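Local coordinates for protein transcriptional regulator URE2 (PDB 1K0D) that represses nitrogen catabolic genes in yeast by holding GATA transcriptional activators in the cytoplasm and, as a GST-superfamily protein, has glutathione peroxidase activity, at residues B[20-25]-B[43-48]; B[105-110]-B[210-215]; B[119-124]-B[163-168]. One frame throughout, in Å; residues are numbered along the deposited sequence.

In the fold
The centres of all three contacts lie about 14 to 15 Å from the centre of the chain, yet they differ in burial and chemistry. Contact 1 belongs to the thioredoxin-like N-terminal domain and is partly buried; backbone hydrogen bonds between parallel strands carry it, with side chains packed on both faces of the sheet. Contact 2, also partly buried, joins the segment between helices 87-102 and 112-142 to the start of helix 214-217 through backbone carbonyls, a lysine and a water. Contact 3 is wholly buried and apolar, a helix pair of the C-terminal domain at the dimer interface. Contacts 2 and 3 touch, Trp108 lying against Asn119, whereas contact 1 stands apart from both.

Contact 1: residues B[20-25]-B[43-48]; sequences YTLFSH and FHYNTI
The carbonyl oxygen of Leu22 takes the N-H of Ile48 at 2.7 Å between Leu22 O and Ile48 N, an almost straight bond of 169° at the hydrogen. The same oxygen also receives the CA-H of Thr47, with Thr47 CA 3.3 Å from Leu22 O, and so is gripped twice by neighbouring residues of one strand. Leu22 uses its other backbone group in turn: Leu22 N donates to Asn46 O, also at 2.7 Å. Further bonds run from Asn46 N to Tyr20 O and from Ser24 N to Ile48 O, while the one from Tyr20 N to His44 O is weak.

On the sheet face that carries Thr21, Phe23 and Ile48, the Phe23 ring lies alongside the isoleucine, and Phe23 CE2 reaches Ile48 CD1 at 3.7 Å. With CG1 anti to the carbonyl carbon (chi1 -65°) and the chain then extended, the same methyl also meets Thr21, Thr21 CG2 being 3.8 Å from Ile48 CD1. Thr21 OG1 is hydrogen-bonded to His77 NE2. Helix 7-11 packs on this side through Ile8 and Phe11.

On the other face Leu22 and Thr47 point the same way side by side, and helix 29-40 covers Leu22 and Tyr45. At the N-terminal end of the pair, where Phe43 precedes its strand, Tyr20 OH sits over one face of the Phe43 ring, 3.9 Å from Phe43 CE2, with the two ring planes turned 47° apart; that hydroxyl is hydrogen-bonded to Lys97.

Strand 20-24 also bonds to strand 73-76 on its other edge, which makes it an inner strand. Together with helix 29-40, the parallel pair forms the beta-alpha-beta unit that opens the thioredoxin-like glutathione-binding domain of GST proteins.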
ATOM      1  N   TYR B  20      17.001 -15.191   3.914  1.00 33.46           N
ATOM      2  CA  TYR B  20      15.580 -14.877   3.962  1.00 32.04           C
ATOM      3  C   TYR B  20      14.716 -16.042   3.514  1.00 30.77           C
ATOM      4  O   TYR B  20      15.107 -16.822   2.656  1.00 29.96           O
ATOM      5  CB  TYR B  20      15.271 -13.672   3.064  1.00 31.60           C
ATOM      6  CG  TYR B  20      16.132 -12.471   3.350  1.00 34.19           C
ATOM      7  CD1 TYR B  20      17.465 -12.438   2.938  1.00 34.90           C
ATOM      8  CD2 TYR B  20      15.635 -11.384   4.075  1.00 32.97           C
ATOM      9  CE1 TYR B  20      18.285 -11.361   3.245  1.00 35.96           C
ATOM     10  CE2 TYR B  20      16.449 -10.297   4.387  1.00 34.72           C
ATOM     11  CZ  TYR B  20      17.774 -10.295   3.971  1.00 35.82           C
ATOM     12  OH  TYR B  20      18.602  -9.247   4.295  1.00 37.46           O
ATOM     13  N   THR B  21      13.534 -16.148   4.109  1.00 30.55           N
ATOM     14  CA  THR B  21      12.589 -17.188   3.746  1.00 30.75           C
ATOM     15  C   THR B  21      11.367 -16.438   3.241  1.00 29.97           C
ATOM     16  O   THR B  21      10.833 -15.561   3.926  1.00 31.22           O
ATOM     17  CB  THR B  21      12.181 -18.057   4.960  1.00 33.14           C
ATOM     18  OG1 THR B  21      13.343 -18.693   5.510  1.00 33.18           O
ATOM     19  CG2 THR B  21      11.178 -19.122   4.538  1.00 31.70           C
ATOM     20  N   LEU B  22      10.933 -16.766   2.037  1.00 27.81           N
ATOM     21  CA  LEU B  22       9.775 -16.103   1.464  1.00 26.81           C
ATOM     22  C   LEU B  22       8.574 -17.029   1.387  1.00 27.47           C
ATOM     23  O   LEU B  22       8.663 -18.123   0.830  1.00 27.43           O
ATOM     24  CB  LEU B  22      10.105 -15.586   0.062  1.00 23.67           C
ATOM     25  CG  LEU B  22       8.928 -15.084  -0.783  1.00 25.42           C
ATOM     26  CD1 LEU B  22       8.327 -13.835  -0.139  1.00 25.62           C
ATOM     27  CD2 LEU B  22       9.411 -14.777  -2.207  1.00 22.95           C
ATOM     28  N   PHE B  23       7.459 -16.600   1.966  1.00 26.94           N
ATOM     29  CA  PHE B  23       6.234 -17.381   1.899  1.00 27.75           C
ATOM     30  C   PHE B  23       5.432 -16.809   0.753  1.00 28.76           C
ATOM     31  O   PHE B  23       5.220 -15.604   0.685  1.00 28.42           O
ATOM     32  CB  PHE B  23       5.440 -17.277   3.192  1.00 28.04           C
ATOM     33  CG  PHE B  23       6.072 -18.000   4.332  1.00 27.73           C
ATOM     34  CD1 PHE B  23       6.972 -17.355   5.166  1.00 27.67           C
ATOM     35  CD2 PHE B  23       5.780 -19.340   4.561  1.00 25.45           C
ATOM     36  CE1 PHE B  23       7.574 -18.033   6.224  1.00 29.26           C
ATOM     37  CE2 PHE B  23       6.374 -20.025   5.609  1.00 28.66           C
ATOM     38  CZ  PHE B  23       7.275 -19.370   6.445  1.00 28.22           C
ATOM     39  N   SER B  24       4.992 -17.675  -0.152  1.00 31.60           N
ATOM     40  CA  SER B  24       4.242 -17.234  -1.318  1.00 31.70           C
ATOM     41  C   SER B  24       3.325 -18.344  -1.826  1.00 33.77           C
ATOM     42  O   SER B  24       2.996 -19.282  -1.097  1.00 32.35           O
ATOM     43  CB  SER B  24       5.231 -16.834  -2.419  1.00 30.69           C
ATOM     44  OG  SER B  24       4.561 -16.377  -3.581  1.00 31.67           O
ATOM     45  N   HIS B  25       2.909 -18.214  -3.081  1.00 35.28           N
ATOM     46  CA  HIS B  25       2.061 -19.203  -3.734  1.00 39.10           C
ATOM     47  C   HIS B  25       2.493 -19.232  -5.195  1.00 40.19           C
ATOM     48  O   HIS B  25       2.792 -18.191  -5.774  1.00 39.86           O
ATOM     49  CB  HIS B  25       0.587 -18.817  -3.615  1.00 42.83           C
ATOM     50  CG  HIS B  25      -0.351 -19.873  -4.106  1.00 46.00           C
ATOM     51  ND1 HIS B  25      -0.540 -20.138  -5.445  1.00 47.72           N
ATOM     52  CD2 HIS B  25      -1.137 -20.749  -3.434  1.00 46.91           C
ATOM     53  CE1 HIS B  25      -1.403 -21.130  -5.578  1.00 48.15           C
ATOM     54  NE2 HIS B  25      -1.781 -21.519  -4.372  1.00 47.56           N
ATOM     55  N   PHE B  43      19.946 -10.736  -2.740  1.00 31.23           N
ATOM     56  CA  PHE B  43      19.621 -11.363  -1.468  1.00 32.55           C
ATOM     57  C   PHE B  43      19.299 -12.839  -1.698  1.00 33.67           C
ATOM     58  O   PHE B  43      18.481 -13.188  -2.552  1.00 32.82           O
ATOM     59  CB  PHE B  43      18.436 -10.642  -0.810  1.00 31.27           C
ATOM     60  CG  PHE B  43      18.791  -9.292  -0.214  1.00 32.77           C
ATOM     61  CD1 PHE B  43      17.949  -8.191  -0.387  1.00 31.38           C
ATOM     62  CD2 PHE B  43      19.953  -9.125   0.535  1.00 34.55           C
ATOM     63  CE1 PHE B  43      18.259  -6.942   0.178  1.00 28.96           C
ATOM     64  CE2 PHE B  43      20.272  -7.877   1.105  1.00 34.71           C
ATOM     65  CZ  PHE B  43      19.418  -6.787   0.922  1.00 30.63           C
ATOM     66  N   HIS B  44      19.963 -13.705  -0.940  1.00 34.44           N
ATOM     67  CA  HIS B  44      19.758 -15.143  -1.063  1.00 35.11           C
ATOM     68  C   HIS B  44      18.557 -15.568  -0.224  1.00 33.41           C
ATOM     69  O   HIS B  44      18.502 -15.300   0.974  1.00 33.15           O
ATOM     70  CB  HIS B  44      21.033 -15.874  -0.635  1.00 38.56           C
ATOM     71  CG  HIS B  44      22.205 -15.604  -1.531  1.00 41.82           C
ATOM     72  ND1 HIS B  44      22.286 -16.093  -2.818  1.00 43.66           N
ATOM     73  CD2 HIS B  44      23.317 -14.853  -1.345  1.00 44.25           C
ATOM     74  CE1 HIS B  44      23.396 -15.655  -3.386  1.00 44.18           C
ATOM     75  NE2 HIS B  44      24.040 -14.899  -2.514  1.00 43.86           N
ATOM     76  N   TYR B  45      17.598 -16.233  -0.858  1.00 31.23           N
ATOM     77  CA  TYR B  45      16.382 -16.636  -0.162  1.00 32.70           C
ATOM     78  C   TYR B  45      15.847 -18.013  -0.531  1.00 32.15           C
ATOM     79  O   TYR B  45      16.229 -18.595  -1.540  1.00 29.65           O
ATOM     80  CB  TYR B  45      15.289 -15.602  -0.441  1.00 30.33           C
ATOM     81  CG  TYR B  45      14.842 -15.569  -1.889  1.00 29.72           C
ATOM     82  CD1 TYR B  45      13.669 -16.210  -2.292  1.00 30.10           C
ATOM     83  CD2 TYR B  45      15.597 -14.908  -2.861  1.00 30.37           C
ATOM     84  CE1 TYR B  45      13.253 -16.193  -3.624  1.00 29.13           C
ATOM     85  CE2 TYR B  45      15.189 -14.888  -4.202  1.00 31.16           C
ATOM     86  CZ  TYR B  45      14.016 -15.534  -4.571  1.00 31.77           C
ATOM     87  OH  TYR B  45      13.605 -15.531  -5.888  1.00 35.16           O
ATOM     88  N   ASN B  46      14.945 -18.511   0.308  1.00 34.40           N
ATOM     89  CA  ASN B  46      14.283 -19.797   0.106  1.00 35.49           C
ATOM     90  C   ASN B  46      12.789 -19.496   0.051  1.00 35.71           C
ATOM     91  O   ASN B  46      12.274 -18.735   0.876  1.00 33.59           O
ATOM     92  CB  ASN B  46      14.555 -20.737   1.281  1.00 39.26           C
ATOM     93  CG  ASN B  46      13.735 -22.016   1.209  1.00 44.10           C
ATOM     94  OD1 ASN B  46      13.549 -22.708   2.215  1.00 46.34           O
ATOM     95  ND2 ASN B  46      13.246 -22.341   0.014  1.00 46.36           N
ATOM     96  N   THR B  47      12.096 -20.083  -0.920  1.00 34.66           N
ATOM     97  CA  THR B  47      10.665 -19.859  -1.059  1.00 34.26           C
ATOM     98  C   THR B  47       9.836 -21.056  -0.605  1.00 35.23           C
ATOM     99  O   THR B  47      10.116 -22.197  -0.967  1.00 35.06           O
ATOM    100  CB  THR B  47      10.273 -19.549  -2.518  1.00 33.52           C
ATOM    101  OG1 THR B  47      11.019 -18.422  -2.990  1.00 36.53           O
ATOM    102  CG2 THR B  47       8.784 -19.228  -2.610  1.00 32.51           C
ATOM    103  N   ILE B  48       8.814 -20.786   0.198  1.00 35.79           N
ATOM    104  CA  ILE B  48       7.919 -21.834   0.660  1.00 35.54           C
ATOM    105  C   ILE B  48       6.553 -21.543   0.061  1.00 36.83           C
ATOM    106  O   ILE B  48       5.967 -20.484   0.317  1.00 37.10           O
ATOM    107  CB  ILE B  48       7.787 -21.852   2.193  1.00 34.56           C
ATOM    108  CG1 ILE B  48       9.130 -22.205   2.830  1.00 33.52           C
ATOM    109  CG2 ILE B  48       6.709 -22.848   2.603  1.00 31.48           C
ATOM    110  CD1 ILE B  48       9.091 -22.264   4.358  1.00 38.65           C
TER

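Contact 2: residues B[105-110]-B[210-215]; sequences PLLWSD and DKLTIA
Leu107 O accepts the N-H of Ile214 at 3.0 Å from Ile214 N, so the third residue of a type II beta turn, Pro105 to Trp108, binds the first turn of helix 214-217 in the all-helical C-terminal domain of the GST fold. The helix start is consistent with the Thr-x-x-Asp N-capping box of GST proteins, Leu212 meeting Leu217 as in a hydrophobic staple. The donor approaches Leu107 O bent, with a C=O...N angle of 136°. Thr213 CA lies 3.3 Å from the same oxygen, in a CA-H...O contact.

Lys211 reaches two carbonyls of the turn. Its chain bends at chi3 (-65°) and brings Lys211 NZ to 3.0 Å from Trp108 O; a long, weak bond to Pro105 O accompanies it. Pro105 O already accepts the turn's own N-H from Trp108. A water molecule links the two backbones, accepting from Leu107 N and donating to Leu212 O, 2.8 Å from each.

Leu107 and Leu212 run alongside one another, and Leu107 CD2 lies 3.4 Å from Leu212 CD2, closer than usual van der Waals contact. Leu217 touches both. The Trp108 indole meets Ile214 obliquely, and Val95 of helix 87-102 packs against both residues.

Farther out, Thr213 N is held by Asp216 OD2. Thr213 is the N-cap: its hydroxyl oxygen accepts from Ala215, with Thr213 OG1 3.2 Å from Ala215 N.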
ATOM      1  N   PRO B 105      22.103   3.009  -3.094  1.00 23.87           N
ATOM      2  CA  PRO B 105      20.642   2.871  -3.145  1.00 23.92           C
ATOM      3  C   PRO B 105      20.121   2.198  -4.410  1.00 22.81           C
ATOM      4  O   PRO B 105      19.347   2.788  -5.159  1.00 21.16           O
ATOM      5  CB  PRO B 105      20.168   4.313  -3.023  1.00 22.45           C
ATOM      6  CG  PRO B 105      21.212   5.043  -3.827  1.00 22.74           C
ATOM      7  CD  PRO B 105      22.508   4.403  -3.365  1.00 21.77           C
ATOM      8  N   LEU B 106      20.544   0.960  -4.636  1.00 25.05           N
ATOM      9  CA  LEU B 106      20.123   0.209  -5.815  1.00 25.94           C
ATOM     10  C   LEU B 106      18.589   0.103  -5.845  1.00 25.05           C
ATOM     11  O   LEU B 106      17.973  -0.229  -4.836  1.00 23.11           O
ATOM     12  CB  LEU B 106      20.744  -1.189  -5.769  1.00 29.10           C
ATOM     13  CG  LEU B 106      21.119  -1.897  -7.071  1.00 33.15           C
ATOM     14  CD1 LEU B 106      21.493  -3.344  -6.753  1.00 33.52           C
ATOM     15  CD2 LEU B 106      19.965  -1.855  -8.056  1.00 35.54           C
ATOM     16  N   LEU B 107      17.991   0.392  -7.000  1.00 25.59           N
ATOM     17  CA  LEU B 107      16.537   0.336  -7.181  1.00 26.51           C
ATOM     18  C   LEU B 107      15.814   1.291  -6.223  1.00 27.88           C
ATOM     19  O   LEU B 107      14.601   1.199  -6.031  1.00 26.95           O
ATOM     20  CB  LEU B 107      16.028  -1.089  -6.928  1.00 27.58           C
ATOM     21  CG  LEU B 107      16.645  -2.271  -7.681  1.00 27.54           C
ATOM     22  CD1 LEU B 107      16.068  -3.562  -7.138  1.00 26.35           C
ATOM     23  CD2 LEU B 107      16.364  -2.152  -9.167  1.00 29.73           C
ATOM     24  N   TRP B 108      16.557   2.228  -5.650  1.00 28.16           N
ATOM     25  CA  TRP B 108      15.998   3.141  -4.660  1.00 28.80           C
ATOM     26  C   TRP B 108      16.649   4.511  -4.866  1.00 30.47           C
ATOM     27  O   TRP B 108      17.087   4.837  -5.973  1.00 29.34           O
ATOM     28  CB  TRP B 108      16.328   2.549  -3.279  1.00 27.52           C
ATOM     29  CG  TRP B 108      15.734   3.180  -2.036  1.00 30.11           C
ATOM     30  CD1 TRP B 108      16.387   3.390  -0.849  1.00 29.21           C
ATOM     31  CD2 TRP B 108      14.380   3.598  -1.821  1.00 29.66           C
ATOM     32  NE1 TRP B 108      15.529   3.906   0.082  1.00 30.94           N
ATOM     33  CE2 TRP B 108      14.290   4.046  -0.482  1.00 31.28           C
ATOM     34  CE3 TRP B 108      13.236   3.635  -2.623  1.00 30.36           C
ATOM     35  CZ2 TRP B 108      13.102   4.526   0.071  1.00 31.45           C
ATOM     36  CZ3 TRP B 108      12.050   4.112  -2.074  1.00 32.09           C
ATOM     37  CH2 TRP B 108      11.993   4.552  -0.738  1.00 35.16           C
ATOM     38  N   SER B 109      16.708   5.313  -3.809  1.00 30.54           N
ATOM     39  CA  SER B 109      17.332   6.622  -3.903  1.00 31.08           C
ATOM     40  C   SER B 109      17.673   7.136  -2.516  1.00 32.35           C
ATOM     41  O   SER B 109      16.948   6.873  -1.555  1.00 33.86           O
ATOM     42  CB  SER B 109      16.402   7.614  -4.596  1.00 30.28           C
ATOM     43  OG  SER B 109      17.015   8.892  -4.698  1.00 31.03           O
ATOM     44  N   ASP B 110      18.780   7.860  -2.416  1.00 32.11           N
ATOM     45  CA  ASP B 110      19.206   8.425  -1.144  1.00 34.21           C
ATOM     46  C   ASP B 110      18.607   9.820  -0.972  1.00 33.14           C
ATOM     47  O   ASP B 110      18.860  10.494   0.023  1.00 33.78           O
ATOM     48  CB  ASP B 110      20.734   8.510  -1.089  1.00 36.34           C
ATOM     49  CG  ASP B 110      21.327   9.172  -2.323  1.00 39.98           C
ATOM     50  OD1 ASP B 110      20.815  10.231  -2.751  1.00 42.77           O
ATOM     51  OD2 ASP B 110      22.312   8.635  -2.868  1.00 41.18           O
ATOM     52  N   ASP B 210      14.866   8.707 -13.983  1.00 37.50           N
ATOM     53  CA  ASP B 210      15.509   8.079 -15.131  1.00 40.17           C
ATOM     54  C   ASP B 210      16.382   6.890 -14.734  1.00 39.61           C
ATOM     55  O   ASP B 210      17.496   6.728 -15.236  1.00 38.66           O
ATOM     56  CB  ASP B 210      16.360   9.116 -15.874  1.00 43.54           C
ATOM     57  CG  ASP B 210      15.600  10.412 -16.150  1.00 47.43           C
ATOM     58  OD1 ASP B 210      16.187  11.333 -16.759  1.00 50.02           O
ATOM     59  OD2 ASP B 210      14.417  10.515 -15.756  1.00 50.41           O
ATOM     60  N   LYS B 211      15.874   6.063 -13.829  1.00 38.49           N
ATOM     61  CA  LYS B 211      16.603   4.883 -13.374  1.00 37.15           C
ATOM     62  C   LYS B 211      15.615   3.811 -12.931  1.00 35.22           C
ATOM     63  O   LYS B 211      14.506   4.124 -12.496  1.00 35.95           O
ATOM     64  CB  LYS B 211      17.520   5.240 -12.202  1.00 39.67           C
ATOM     65  CG  LYS B 211      16.782   5.743 -10.967  1.00 42.28           C
ATOM     66  CD  LYS B 211      17.714   5.843  -9.763  1.00 44.67           C
ATOM     67  CE  LYS B 211      18.227   4.473  -9.341  1.00 44.71           C
ATOM     68  NZ  LYS B 211      19.159   4.549  -8.175  1.00 47.29           N
ATOM     69  N   LEU B 212      16.011   2.549 -13.050  1.00 31.51           N
ATOM     70  CA  LEU B 212      15.145   1.449 -12.645  1.00 29.73           C
ATOM     71  C   LEU B 212      15.000   1.500 -11.122  1.00 26.25           C
ATOM     72  O   LEU B 212      15.991   1.622 -10.414  1.00 25.88           O
ATOM     73  CB  LEU B 212      15.773   0.108 -13.049  1.00 29.38           C
ATOM     74  CG  LEU B 212      14.966  -1.200 -12.964  1.00 32.28           C
ATOM     75  CD1 LEU B 212      15.935  -2.375 -13.094  1.00 32.79           C
ATOM     76  CD2 LEU B 212      14.227  -1.316 -11.644  1.00 34.88           C
ATOM     77  N   THR B 213      13.771   1.424 -10.621  1.00 23.86           N
ATOM     78  CA  THR B 213      13.551   1.420  -9.174  1.00 23.17           C
ATOM     79  C   THR B 213      12.468   0.398  -8.875  1.00 23.09           C
ATOM     80  O   THR B 213      11.888  -0.188  -9.798  1.00 22.89           O
ATOM     81  CB  THR B 213      13.061   2.781  -8.630  1.00 24.47           C
ATOM     82  OG1 THR B 213      11.805   3.101  -9.230  1.00 22.94           O
ATOM     83  CG2 THR B 213      14.079   3.896  -8.910  1.00 19.87           C
ATOM     84  N   ILE B 214      12.195   0.173  -7.593  1.00 22.12           N
ATOM     85  CA  ILE B 214      11.153  -0.771  -7.222  1.00 21.53           C
ATOM     86  C   ILE B 214       9.798  -0.283  -7.728  1.00 21.84           C
ATOM     87  O   ILE B 214       8.850  -1.056  -7.813  1.00 24.04           O
ATOM     88  CB  ILE B 214      11.084  -0.977  -5.691  1.00 22.59           C
ATOM     89  CG1 ILE B 214      10.998   0.378  -4.976  1.00 19.65           C
ATOM     90  CG2 ILE B 214      12.294  -1.786  -5.229  1.00 20.81           C
ATOM     91  CD1 ILE B 214      10.916   0.273  -3.456  1.00 20.15           C
ATOM     92  N   ALA B 215       9.709   0.999  -8.077  1.00 23.23           N
ATOM     93  CA  ALA B 215       8.459   1.557  -8.586  1.00 23.77           C
ATOM     94  C   ALA B 215       8.124   0.927  -9.932  1.00 24.45           C
ATOM     95  O   ALA B 215       6.956   0.689 -10.241  1.00 25.14           O
ATOM     96  CB  ALA B 215       8.580   3.065  -8.742  1.00 24.31           C
TER
HETATM   97  O   HOH W   1      18.528   0.725  -9.722  1.00 50.20           O

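Contact 3: residues B[119-124]-B[163-168]; sequences NAWLFF and GVVEMA
A trans chi1 (177°) at Phe124 and a chi1 of -72° at Trp121, which sets CG opposite the carbonyl carbon, send both rings from positions three residues apart on helix 112-142 toward Val164, Val165 and Ala168 of helix 148-176. The two helices belong to the antiparallel helical bundle of the GST C-terminal domain. Their short segments run at 154° to each other with axes 12.8 Å apart, a wide spacing that the two large aromatic side chains bridge.

Phe124 crosses Val164 obliquely, with Phe124 CZ 4.1 Å from Val164 CB. Val165 CG2 comes to the edge of the phenylalanine ring, near its plane, and touches the indole as well, so one methyl serves both aromatics.

All five touching residues are buried. Trp85 of the second subunit meets Trp121 and Phe124 edge-to-face, and Phe123 stacks on Phe123 of that subunit, so the same two rings also take part in the dimer interface. Val165 continues the apolar layer toward Val240 and Trp243 of helix 238-248. The closest approach is made by the far end of the indole, where Trp121 CH2 rests 3.6 Å from Ala168 CB.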
ATOM      1  N   ASN B 119       7.690   6.060  -3.722  1.00 22.62           N
ATOM      2  CA  ASN B 119       6.610   5.615  -2.837  1.00 21.60           C
ATOM      3  C   ASN B 119       5.231   5.850  -3.453  1.00 19.47           C
ATOM      4  O   ASN B 119       4.353   5.003  -3.353  1.00 20.26           O
ATOM      5  CB  ASN B 119       6.692   6.332  -1.494  1.00 21.30           C
ATOM      6  CG  ASN B 119       7.818   5.815  -0.632  1.00 24.85           C
ATOM      7  OD1 ASN B 119       8.197   6.445   0.356  1.00 27.76           O
ATOM      8  ND2 ASN B 119       8.354   4.653  -0.993  1.00 24.16           N
ATOM      9  N   ALA B 120       5.042   6.998  -4.089  1.00 18.95           N
ATOM     10  CA  ALA B 120       3.758   7.311  -4.707  1.00 19.72           C
ATOM     11  C   ALA B 120       3.366   6.218  -5.704  1.00 20.11           C
ATOM     12  O   ALA B 120       2.237   5.727  -5.687  1.00 19.64           O
ATOM     13  CB  ALA B 120       3.824   8.665  -5.407  1.00 19.17           C
ATOM     14  N   TRP B 121       4.300   5.838  -6.570  1.00 21.39           N
ATOM     15  CA  TRP B 121       4.028   4.794  -7.553  1.00 20.40           C
ATOM     16  C   TRP B 121       3.843   3.441  -6.879  1.00 20.37           C
ATOM     17  O   TRP B 121       2.995   2.648  -7.292  1.00 20.86           O
ATOM     18  CB  TRP B 121       5.162   4.699  -8.571  1.00 19.54           C
ATOM     19  CG  TRP B 121       5.184   5.850  -9.511  1.00 22.70           C
ATOM     20  CD1 TRP B 121       6.072   6.885  -9.519  1.00 20.29           C
ATOM     21  CD2 TRP B 121       4.242   6.117 -10.558  1.00 22.10           C
ATOM     22  NE1 TRP B 121       5.739   7.782 -10.506  1.00 22.16           N
ATOM     23  CE2 TRP B 121       4.621   7.338 -11.158  1.00 22.96           C
ATOM     24  CE3 TRP B 121       3.113   5.444 -11.045  1.00 21.38           C
ATOM     25  CZ2 TRP B 121       3.909   7.905 -12.226  1.00 23.62           C
ATOM     26  CZ3 TRP B 121       2.404   6.006 -12.106  1.00 24.56           C
ATOM     27  CH2 TRP B 121       2.807   7.227 -12.684  1.00 23.38           C
ATOM     28  N   LEU B 122       4.628   3.185  -5.837  1.00 18.30           N
ATOM     29  CA  LEU B 122       4.532   1.918  -5.129  1.00 19.77           C
ATOM     30  C   LEU B 122       3.164   1.780  -4.452  1.00 18.77           C
ATOM     31  O   LEU B 122       2.527   0.732  -4.545  1.00 17.69           O
ATOM     32  CB  LEU B 122       5.654   1.800  -4.099  1.00 20.49           C
ATOM     33  CG  LEU B 122       5.669   0.512  -3.274  1.00 22.01           C
ATOM     34  CD1 LEU B 122       5.787  -0.723  -4.191  1.00 23.04           C
ATOM     35  CD2 LEU B 122       6.827   0.573  -2.306  1.00 21.75           C
ATOM     36  N   PHE B 123       2.712   2.835  -3.780  1.00 17.51           N
ATOM     37  CA  PHE B 123       1.404   2.795  -3.132  1.00 16.01           C
ATOM     38  C   PHE B 123       0.305   2.748  -4.199  1.00 17.19           C
ATOM     39  O   PHE B 123      -0.709   2.078  -4.022  1.00 17.47           O
ATOM     40  CB  PHE B 123       1.213   4.003  -2.200  1.00 13.66           C
ATOM     41  CG  PHE B 123       1.673   3.755  -0.783  1.00 13.11           C
ATOM     42  CD1 PHE B 123       2.924   4.186  -0.352  1.00 15.00           C
ATOM     43  CD2 PHE B 123       0.855   3.064   0.114  1.00 12.02           C
ATOM     44  CE1 PHE B 123       3.363   3.937   0.953  1.00 14.21           C
ATOM     45  CE2 PHE B 123       1.279   2.806   1.424  1.00 15.11           C
ATOM     46  CZ  PHE B 123       2.542   3.246   1.844  1.00 14.04           C
ATOM     47  N   PHE B 124       0.512   3.444  -5.312  1.00 19.05           N
ATOM     48  CA  PHE B 124      -0.464   3.429  -6.410  1.00 21.40           C
ATOM     49  C   PHE B 124      -0.611   1.985  -6.933  1.00 22.17           C
ATOM     50  O   PHE B 124      -1.722   1.490  -7.143  1.00 21.71           O
ATOM     51  CB  PHE B 124       0.012   4.352  -7.538  1.00 22.02           C
ATOM     52  CG  PHE B 124      -0.877   4.353  -8.756  1.00 22.83           C
ATOM     53  CD1 PHE B 124      -2.245   4.589  -8.640  1.00 23.60           C
ATOM     54  CD2 PHE B 124      -0.335   4.173 -10.022  1.00 23.09           C
ATOM     55  CE1 PHE B 124      -3.062   4.651  -9.771  1.00 25.42           C
ATOM     56  CE2 PHE B 124      -1.139   4.234 -11.164  1.00 23.94           C
ATOM     57  CZ  PHE B 124      -2.508   4.474 -11.038  1.00 24.14           C
ATOM     58  N   GLY B 163      -3.561   3.530 -18.094  1.00 25.80           N
ATOM     59  CA  GLY B 163      -3.449   4.741 -18.886  1.00 25.62           C
ATOM     60  C   GLY B 163      -2.604   5.762 -18.139  1.00 26.73           C
ATOM     61  O   GLY B 163      -1.874   6.540 -18.753  1.00 25.89           O
ATOM     62  N   VAL B 164      -2.704   5.766 -16.809  1.00 26.54           N
ATOM     63  CA  VAL B 164      -1.919   6.689 -15.987  1.00 26.73           C
ATOM     64  C   VAL B 164      -0.435   6.346 -16.141  1.00 26.72           C
ATOM     65  O   VAL B 164       0.413   7.233 -16.265  1.00 26.30           O
ATOM     66  CB  VAL B 164      -2.307   6.588 -14.489  1.00 27.38           C
ATOM     67  CG1 VAL B 164      -1.415   7.488 -13.651  1.00 26.41           C
ATOM     68  CG2 VAL B 164      -3.765   6.981 -14.307  1.00 29.03           C
ATOM     69  N   VAL B 165      -0.123   5.056 -16.141  1.00 25.62           N
ATOM     70  CA  VAL B 165       1.261   4.617 -16.300  1.00 27.48           C
ATOM     71  C   VAL B 165       1.763   4.929 -17.717  1.00 28.45           C
ATOM     72  O   VAL B 165       2.889   5.401 -17.907  1.00 26.92           O
ATOM     73  CB  VAL B 165       1.398   3.097 -16.043  1.00 26.25           C
ATOM     74  CG1 VAL B 165       2.823   2.652 -16.300  1.00 23.20           C
ATOM     75  CG2 VAL B 165       0.993   2.775 -14.603  1.00 26.42           C
ATOM     76  N   GLU B 166       0.919   4.663 -18.708  1.00 29.81           N
ATOM     77  CA  GLU B 166       1.261   4.917 -20.105  1.00 31.31           C
ATOM     78  C   GLU B 166       1.603   6.396 -20.291  1.00 32.49           C
ATOM     79  O   GLU B 166       2.646   6.736 -20.847  1.00 33.28           O
ATOM     80  CB  GLU B 166       0.081   4.545 -21.009  1.00 32.17           C
ATOM     81  CG  GLU B 166       0.340   4.758 -22.491  1.00 34.70           C
ATOM     82  CD  GLU B 166       1.295   3.731 -23.077  1.00 37.62           C
ATOM     83  OE1 GLU B 166       1.668   3.870 -24.264  1.00 42.09           O
ATOM     84  OE2 GLU B 166       1.670   2.777 -22.358  1.00 39.18           O
ATOM     85  N   MET B 167       0.715   7.265 -19.820  1.00 33.14           N
ATOM     86  CA  MET B 167       0.905   8.708 -19.925  1.00 35.94           C
ATOM     87  C   MET B 167       2.228   9.144 -19.287  1.00 36.11           C
ATOM     88  O   MET B 167       3.018   9.860 -19.904  1.00 36.64           O
ATOM     89  CB  MET B 167      -0.281   9.432 -19.266  1.00 39.61           C
ATOM     90  CG  MET B 167      -0.155  10.953 -19.179  1.00 44.94           C
ATOM     91  SD  MET B 167      -1.708  11.779 -18.672  1.00 52.82           S
ATOM     92  CE  MET B 167      -1.777  11.385 -16.888  1.00 50.24           C
ATOM     93  N   ALA B 168       2.472   8.711 -18.053  1.00 33.72           N
ATOM     94  CA  ALA B 168       3.703   9.067 -17.362  1.00 32.76           C
ATOM     95  C   ALA B 168       4.931   8.624 -18.162  1.00 31.82           C
ATOM     96  O   ALA B 168       5.899   9.377 -18.290  1.00 31.29           O
ATOM     97  CB  ALA B 168       3.727   8.442 -15.973  1.00 30.42           C
TER